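Type I polyketide synthase PikAII (Streptomyces venezuelae, PDB 3QP9) probably epimerizes the alpha-substituent of a polyketide chain as a C2-type, reductase-inactive ketoreductase domain of a modular synthase. Local coordinates at residues Q90-A93 with A94-E98; A222-S226 with G227-R231; A489-W493 with S494-P498. All blocks are in the same frame, centred on the assembly; numbering follows the deposited sequence.

Contact 1 of 3, residues Q90-A93 with A94-E98; sequences QRLA and ATLGE
The carbonyl oxygen of R91 is gripped twice by a single residue, T95, one helical turn further on. The amide of T95 supplies the ordinary helical bond, N to R91 O at 3.0 Å, and its hydroxyl adds a second, OG1 to R91 O at 2.9 Å. The two donors come from opposite faces of the carbonyl plane, the hydroxyl tilted 33° from it, so they do not compete for the same approach. A chi1 of -63° places OG1 beside the threonine's own backbone N and hence back along the helix toward that oxygen, while CG2 lies anti to the N. This is a familiar way for threonine to satisfy its hydroxyl inside a helix, by folding it onto the carbonyl four residues earlier.

Helix 89-102 is amphipathic here, and the opposite character appears at L92 and L96, both buried. Their side chains cross obliquely: CD2 of L92 meets CG of L96 at 4.0 Å and lies equally close to its CD1. L96 also folds back over the backbone, since its CG sits anti to its own carbonyl carbon and comes 3.3 Å from the O of L92. That oxygen takes the amide of L96 in a fairly straight bond, N to O 2.8 Å with 165° at the hydrogen. Both leucines rest on A141 of helix 130-144, and L96 reaches L142 as well, so the pair lies in the apolar interface with that helix. At the margin of this interface the side-chain amide of Q90 donates through NE2 to D144, which A93 also touches. G97 N donates to A93 O.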
loop_
_atom_site.group_PDB
_atom_site.type_symbol
_atom_site.label_atom_id
_atom_site.label_comp_id
_atom_site.label_asym_id
_atom_site.label_seq_id
_atom_site.Cartn_x
_atom_site.Cartn_y
_atom_site.Cartn_z
ATOM N N GLN A 90 -5.792 16.949 19.698
ATOM C CA GLN A 90 -6.119 17.295 21.076
ATOM C C GLN A 90 -7.584 17.053 21.460
ATOM O O GLN A 90 -7.838 16.516 22.533
ATOM C CB GLN A 90 -5.583 18.680 21.448
ATOM C CG GLN A 90 -4.106 18.628 21.951
ATOM C CD GLN A 90 -3.219 17.485 21.328
ATOM O OE1 GLN A 90 -2.274 17.757 20.572
ATOM N NE2 GLN A 90 -3.515 16.220 21.681
ATOM N N ARG A 91 -8.534 17.375 20.577
ATOM C CA ARG A 91 -9.947 17.053 20.840
ATOM C C ARG A 91 -10.182 15.556 21.011
ATOM O O ARG A 91 -10.922 15.146 21.912
ATOM C CB ARG A 91 -10.854 17.597 19.738
ATOM C CG ARG A 91 -10.614 19.066 19.427
ATOM C CD ARG A 91 -11.389 19.971 20.384
ATOM N NE ARG A 91 -11.512 21.358 19.924
ATOM C CZ ARG A 91 -12.103 21.757 18.786
ATOM N NH1 ARG A 91 -12.615 20.875 17.927
ATOM N NH2 ARG A 91 -12.173 23.059 18.486
ATOM N N LEU A 92 -9.548 14.739 20.144
ATOM C CA LEU A 92 -9.732 13.291 20.205
ATOM C C LEU A 92 -9.105 12.726 21.481
ATOM O O LEU A 92 -9.681 11.845 22.084
ATOM C CB LEU A 92 -9.127 12.582 18.987
ATOM C CG LEU A 92 -9.928 11.462 18.301
ATOM C CD1 LEU A 92 -9.118 10.780 17.148
ATOM C CD2 LEU A 92 -10.450 10.429 19.230
ATOM N N ALA A 93 -7.914 13.209 21.843
ATOM C CA ALA A 93 -7.239 12.760 23.076
ATOM C C ALA A 93 -8.092 13.072 24.331
ATOM O O ALA A 93 -8.153 12.270 25.262
ATOM C CB ALA A 93 -5.818 13.382 23.207
ATOM N N ALA A 94 -8.763 14.219 24.327
ATOM C CA ALA A 94 -9.657 14.633 25.462
ATOM C C ALA A 94 -10.795 13.638 25.504
ATOM O O ALA A 94 -11.179 13.132 26.546
ATOM C CB ALA A 94 -10.210 15.991 25.188
ATOM N N THR A 95 -11.295 13.304 24.314
ATOM C CA THR A 95 -12.430 12.417 24.195
ATOM C C THR A 95 -12.048 11.050 24.711
ATOM O O THR A 95 -12.815 10.442 25.447
ATOM C CB THR A 95 -12.885 12.298 22.703
ATOM O OG1 THR A 95 -13.315 13.586 22.280
ATOM C CG2 THR A 95 -14.011 11.294 22.526
ATOM N N LEU A 96 -10.878 10.567 24.304
ATOM C CA LEU A 96 -10.332 9.295 24.799
ATOM C C LEU A 96 -10.022 9.273 26.331
ATOM O O LEU A 96 -10.416 8.332 27.022
ATOM C CB LEU A 96 -9.098 8.894 24.020
ATOM C CG LEU A 96 -9.276 8.558 22.528
ATOM C CD1 LEU A 96 -7.915 8.761 21.826
ATOM C CD2 LEU A 96 -9.893 7.135 22.277
ATOM N N GLY A 97 -9.274 10.267 26.815
ATOM C CA GLY A 97 -8.998 10.442 28.259
ATOM C C GLY A 97 -10.291 10.457 29.074
ATOM O O GLY A 97 -10.399 9.777 30.126
ATOM N N GLU A 98 -11.295 11.198 28.610
ATOM C CA GLU A 98 -12.624 11.129 29.252
ATOM C C GLU A 98 -13.208 9.703 29.277
ATOM O O GLU A 98 -13.761 9.242 30.292
ATOM C CB GLU A 98 -13.582 12.144 28.599
ATOM C CG GLU A 98 -15.107 11.918 28.790
ATOM C CD GLU A 98 -15.955 13.240 28.626
ATOM O OE1 GLU A 98 -17.213 13.158 28.627
ATOM O OE2 GLU A 98 -15.370 14.354 28.498
#

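Contact 2 of 3, residues A222-S226 with G227-R231; sequences AVRAS and GLLAR
V223 and L228 lie side by side and point the same way, CG2 of V223 meeting CD2 of L228 at 4.0 Å. They form a non-hydrogen-bonded antiparallel pair, and their shared face of the sheet packs against helix 202-212, where both side chains touch R207. On the other face the pattern differs: R224 and L229 cross at about a right angle, with CD1 of L229 set against the aliphatic CG of R224 at 3.8 Å. L229 therefore packs on the arginine's hydrocarbon stem, and the guanidinium goes on to its own partners. The arginine chain bends at chi2 (-68°), which carries its guanidinium back over its own strand, where CB of A222 sits 4.1 Å above one face, offset toward the rim. From there NH2 donates to V223 O, which lies in the guanidinium plane, at 2.9 Å. D195 and D165 hold the same group by salt bridges through NH1 and NE, a charge balance that probably keeps this buried arginine ionised.

The backbone beneath is a beta hairpin with a two-residue loop, strands 220-224 and 227-235 joined by a type I turn from R224 to G227. R224 and G227 close it as a hydrogen-bonded pair. R224 N reaches G227 O at 3.0 Å, but the return bond, G227 N to R224 O, rises 63° above the carbonyl plane. G227 has a phi of 140°, a conformation in which a side chain would collide with S226 O. At the next hydrogen-bonded pair, A222 and L229 exchange two backbone bonds, with L229 N donating to A222 O at 2.9 Å.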
loop_
_atom_site.group_PDB
_atom_site.type_symbol
_atom_site.label_atom_id
_atom_site.label_comp_id
_atom_site.label_asym_id
_atom_site.label_seq_id
_atom_site.Cartn_x
_atom_site.Cartn_y
_atom_site.Cartn_z
ATOM N N ALA A 222 -7.740 -11.213 7.109
ATOM C CA ALA A 222 -8.913 -11.028 6.332
ATOM C C ALA A 222 -10.057 -11.995 6.778
ATOM O O ALA A 222 -9.792 -13.130 7.128
ATOM C CB ALA A 222 -8.552 -11.324 4.825
ATOM N N VAL A 223 -11.314 -11.509 6.777
ATOM C CA VAL A 223 -12.517 -12.228 7.216
ATOM C C VAL A 223 -13.336 -12.437 5.958
ATOM O O VAL A 223 -13.737 -11.443 5.266
ATOM C CB VAL A 223 -13.350 -11.382 8.098
ATOM C CG1 VAL A 223 -14.598 -12.156 8.507
ATOM C CG2 VAL A 223 -12.492 -10.986 9.305
ATOM N N ARG A 224 -13.551 -13.702 5.599
ATOM C CA ARG A 224 -14.227 -14.002 4.359
ATOM C C ARG A 224 -15.322 -15.005 4.651
ATOM O O ARG A 224 -15.448 -15.542 5.768
ATOM C CB ARG A 224 -13.285 -14.498 3.203
ATOM C CG ARG A 224 -12.192 -13.419 2.803
ATOM C CD ARG A 224 -12.844 -12.269 2.165
ATOM N NE ARG A 224 -11.943 -11.241 1.648
ATOM C CZ ARG A 224 -11.640 -10.077 2.255
ATOM N NH1 ARG A 224 -10.823 -9.215 1.641
ATOM N NH2 ARG A 224 -12.140 -9.797 3.445
ATOM N N ALA A 225 -16.168 -15.215 3.657
ATOM C CA ALA A 225 -17.229 -16.222 3.789
ATOM C C ALA A 225 -16.637 -17.586 4.192
ATOM O O ALA A 225 -17.247 -18.343 4.912
ATOM C CB ALA A 225 -17.989 -16.336 2.427
ATOM N N SER A 226 -15.427 -17.867 3.748
ATOM C CA SER A 226 -14.752 -19.139 4.106
ATOM C C SER A 226 -14.256 -19.294 5.530
ATOM O O SER A 226 -14.160 -20.441 6.012
ATOM C CB SER A 226 -13.643 -19.485 3.055
ATOM O OG SER A 226 -12.402 -18.772 3.210
ATOM N N GLY A 227 -13.959 -18.173 6.226
ATOM C CA GLY A 227 -13.353 -18.218 7.540
ATOM C C GLY A 227 -12.297 -17.098 7.644
ATOM O O GLY A 227 -12.419 -16.060 6.984
ATOM N N LEU A 228 -11.282 -17.307 8.477
ATOM C CA LEU A 228 -10.180 -16.330 8.618
ATOM C C LEU A 228 -8.975 -16.681 7.743
ATOM O O LEU A 228 -8.644 -17.917 7.557
ATOM C CB LEU A 228 -9.777 -16.210 10.077
ATOM C CG LEU A 228 -10.827 -15.872 11.112
ATOM C CD1 LEU A 228 -10.270 -16.070 12.499
ATOM C CD2 LEU A 228 -11.304 -14.408 10.892
ATOM N N LEU A 229 -8.373 -15.649 7.152
ATOM C CA LEU A 229 -7.115 -15.723 6.387
ATOM C C LEU A 229 -6.033 -14.754 6.925
ATOM O O LEU A 229 -6.347 -13.659 7.320
ATOM C CB LEU A 229 -7.325 -15.411 4.903
ATOM C CG LEU A 229 -8.247 -16.411 4.192
ATOM C CD1 LEU A 229 -9.756 -15.956 4.353
ATOM C CD2 LEU A 229 -7.962 -16.683 2.638
ATOM N N ALA A 230 -4.760 -15.165 6.925
ATOM C CA ALA A 230 -3.720 -14.361 7.471
ATOM C C ALA A 230 -2.641 -14.098 6.434
ATOM O O ALA A 230 -2.274 -14.967 5.597
ATOM C CB ALA A 230 -3.102 -15.059 8.712
ATOM N N ARG A 231 -2.124 -12.895 6.493
ATOM C CA ARG A 231 -1.178 -12.366 5.500
ATOM C C ARG A 231 0.249 -12.913 5.616
ATOM O O ARG A 231 0.870 -12.953 6.740
ATOM C CB ARG A 231 -1.168 -10.836 5.599
ATOM C CG ARG A 231 -0.458 -10.103 4.395
ATOM C CD ARG A 231 -1.031 -8.630 4.354
ATOM N NE ARG A 231 -0.295 -7.838 3.319
ATOM C CZ ARG A 231 0.893 -7.245 3.490
ATOM N NH1 ARG A 231 1.426 -6.526 2.469
ATOM N NH2 ARG A 231 1.633 -7.454 4.571
#

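Contact 3 of 3, residues A489-W493 with S494-P498; sequences ADVDW and SSFAP
D492 is the N-cap of helix 493-501, and its carboxylate turns onto the first turn of that helix. OD1 takes the hydroxyl of S494 on its syn side, 2.5 Å from OG, and accepts a weaker bond from S494 N; OD2 accepts a weak hydrogen bond from S495 OG. The carboxylate reaches this position because CG stands anti to the aspartate's backbone N (chi1 172°). Its carbonyl starts the helical bonding: D492 O accepts from both S495 N and F496 N, the latter in the carbonyl plane and the former above it.

Beneath the polar cap, W493 turns its edge toward the face of F496 in an offset edge-to-face pair, with the planes at 75° and CZ3 of W493 3.5 Å from CD2 of F496. V491 packs against both rings: its CG1 sits 3.4 Å above the centre of the six-membered ring of W493 and 3.6 Å from F496 CB. Farther out, W407 meets F496 edge-to-face, and Y30 does the same to W493. The indole orientation is also tied to Y30 by a hydrogen bond from W493 NE1 to Y30 OH.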
loop_
_atom_site.group_PDB
_atom_site.type_symbol
_atom_site.label_atom_id
_atom_site.label_comp_id
_atom_site.label_asym_id
_atom_site.label_seq_id
_atom_site.Cartn_x
_atom_site.Cartn_y
_atom_site.Cartn_z
ATOM N N ALA A 489 12.854 -7.788 -4.633
ATOM C CA ALA A 489 13.749 -7.285 -3.614
ATOM C C ALA A 489 14.913 -8.285 -3.381
ATOM O O ALA A 489 14.737 -9.500 -3.543
ATOM C CB ALA A 489 12.923 -7.033 -2.332
ATOM N N ASP A 490 16.118 -7.771 -3.118
ATOM C CA ASP A 490 17.289 -8.594 -2.890
ATOM C C ASP A 490 17.482 -8.521 -1.386
ATOM O O ASP A 490 17.960 -7.495 -0.881
ATOM C CB ASP A 490 18.515 -7.993 -3.661
ATOM C CG ASP A 490 19.769 -8.868 -3.521
ATOM O OD1 ASP A 490 19.733 -9.821 -2.709
ATOM O OD2 ASP A 490 20.778 -8.644 -4.220
ATOM N N VAL A 491 17.093 -9.595 -0.683
ATOM C CA VAL A 491 17.000 -9.623 0.756
ATOM C C VAL A 491 17.862 -10.802 1.279
ATOM O O VAL A 491 17.734 -11.938 0.794
ATOM C CB VAL A 491 15.517 -9.817 1.221
ATOM C CG1 VAL A 491 15.437 -9.519 2.743
ATOM C CG2 VAL A 491 14.530 -8.882 0.484
ATOM N N ASP A 492 18.804 -10.517 2.181
ATOM C CA ASP A 492 19.426 -11.552 3.018
ATOM C C ASP A 492 18.516 -11.697 4.248
ATOM O O ASP A 492 18.622 -10.933 5.192
ATOM C CB ASP A 492 20.850 -11.120 3.435
ATOM C CG ASP A 492 21.496 -12.049 4.466
ATOM O OD1 ASP A 492 21.030 -13.182 4.798
ATOM O OD2 ASP A 492 22.512 -11.595 5.008
ATOM N N TRP A 493 17.654 -12.711 4.215
ATOM C CA TRP A 493 16.693 -12.964 5.281
ATOM C C TRP A 493 17.312 -13.265 6.653
ATOM O O TRP A 493 16.704 -12.993 7.657
ATOM C CB TRP A 493 15.698 -14.088 4.837
ATOM C CG TRP A 493 14.899 -13.635 3.636
ATOM C CD1 TRP A 493 15.027 -14.035 2.342
ATOM C CD2 TRP A 493 13.890 -12.623 3.645
ATOM N NE1 TRP A 493 14.131 -13.383 1.548
ATOM C CE2 TRP A 493 13.420 -12.497 2.317
ATOM C CE3 TRP A 493 13.283 -11.855 4.674
ATOM C CZ2 TRP A 493 12.414 -11.578 1.957
ATOM C CZ3 TRP A 493 12.257 -10.934 4.311
ATOM C CH2 TRP A 493 11.825 -10.836 2.984
ATOM N N SER A 494 18.528 -13.836 6.666
ATOM C CA SER A 494 19.212 -14.114 7.913
ATOM C C SER A 494 19.514 -12.776 8.692
ATOM O O SER A 494 19.604 -12.793 9.933
ATOM C CB SER A 494 20.439 -15.016 7.645
ATOM O OG SER A 494 21.504 -14.311 6.990
ATOM N N SER A 495 19.610 -11.632 7.984
ATOM C CA SER A 495 19.767 -10.315 8.636
ATOM C C SER A 495 18.449 -9.619 8.749
ATOM O O SER A 495 18.148 -9.014 9.761
ATOM C CB SER A 495 20.733 -9.409 7.891
ATOM O OG SER A 495 22.000 -10.055 7.911
ATOM N N PHE A 496 17.622 -9.759 7.714
ATOM C CA PHE A 496 16.368 -9.047 7.715
ATOM C C PHE A 496 15.348 -9.502 8.752
ATOM O O PHE A 496 14.734 -8.672 9.390
ATOM C CB PHE A 496 15.748 -9.034 6.305
ATOM C CG PHE A 496 14.519 -8.111 6.191
ATOM C CD1 PHE A 496 14.628 -6.834 5.654
ATOM C CD2 PHE A 496 13.252 -8.567 6.645
ATOM C CE1 PHE A 496 13.468 -6.007 5.599
ATOM C CE2 PHE A 496 12.098 -7.790 6.617
ATOM C CZ PHE A 496 12.176 -6.497 6.055
ATOM N N ALA A 497 15.070 -10.804 8.815
ATOM C CA ALA A 497 14.017 -11.324 9.681
ATOM C C ALA A 497 14.308 -11.044 11.167
ATOM O O ALA A 497 13.409 -10.608 11.858
ATOM C CB ALA A 497 13.766 -12.839 9.417
ATOM N N PRO A 498 15.556 -11.222 11.649
ATOM C CA PRO A 498 15.760 -10.766 13.079
ATOM C C PRO A 498 15.588 -9.234 13.232
ATOM O O PRO A 498 14.937 -8.795 14.211
ATOM C CB PRO A 498 17.176 -11.279 13.470
ATOM C CG PRO A 498 17.434 -12.478 12.457
ATOM C CD PRO A 498 16.696 -11.982 11.141
#

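Overall arrangement
The three contacts follow one another along the chain without overlap and sample distinct parts of the ketoreductase. Contact 1, on helix 89-102, lies farthest out, about 33 Å between centres from contact 2 and 40 Å from contact 3. Contacts 2 and 3 are nearer neighbours, 28 Å between centres and about 11 Å between nearest atoms. They meet indirectly: strand 227-235, which begins in contact 2, runs on to L233 and R235, on which W493 of contact 3 packs. Strand 29-36 lies next to 227-235 and carries Y30, the partner of W493. Helix 493-501, near the C-terminal end, is thus packed on one strand from the start of the chain and one from its middle.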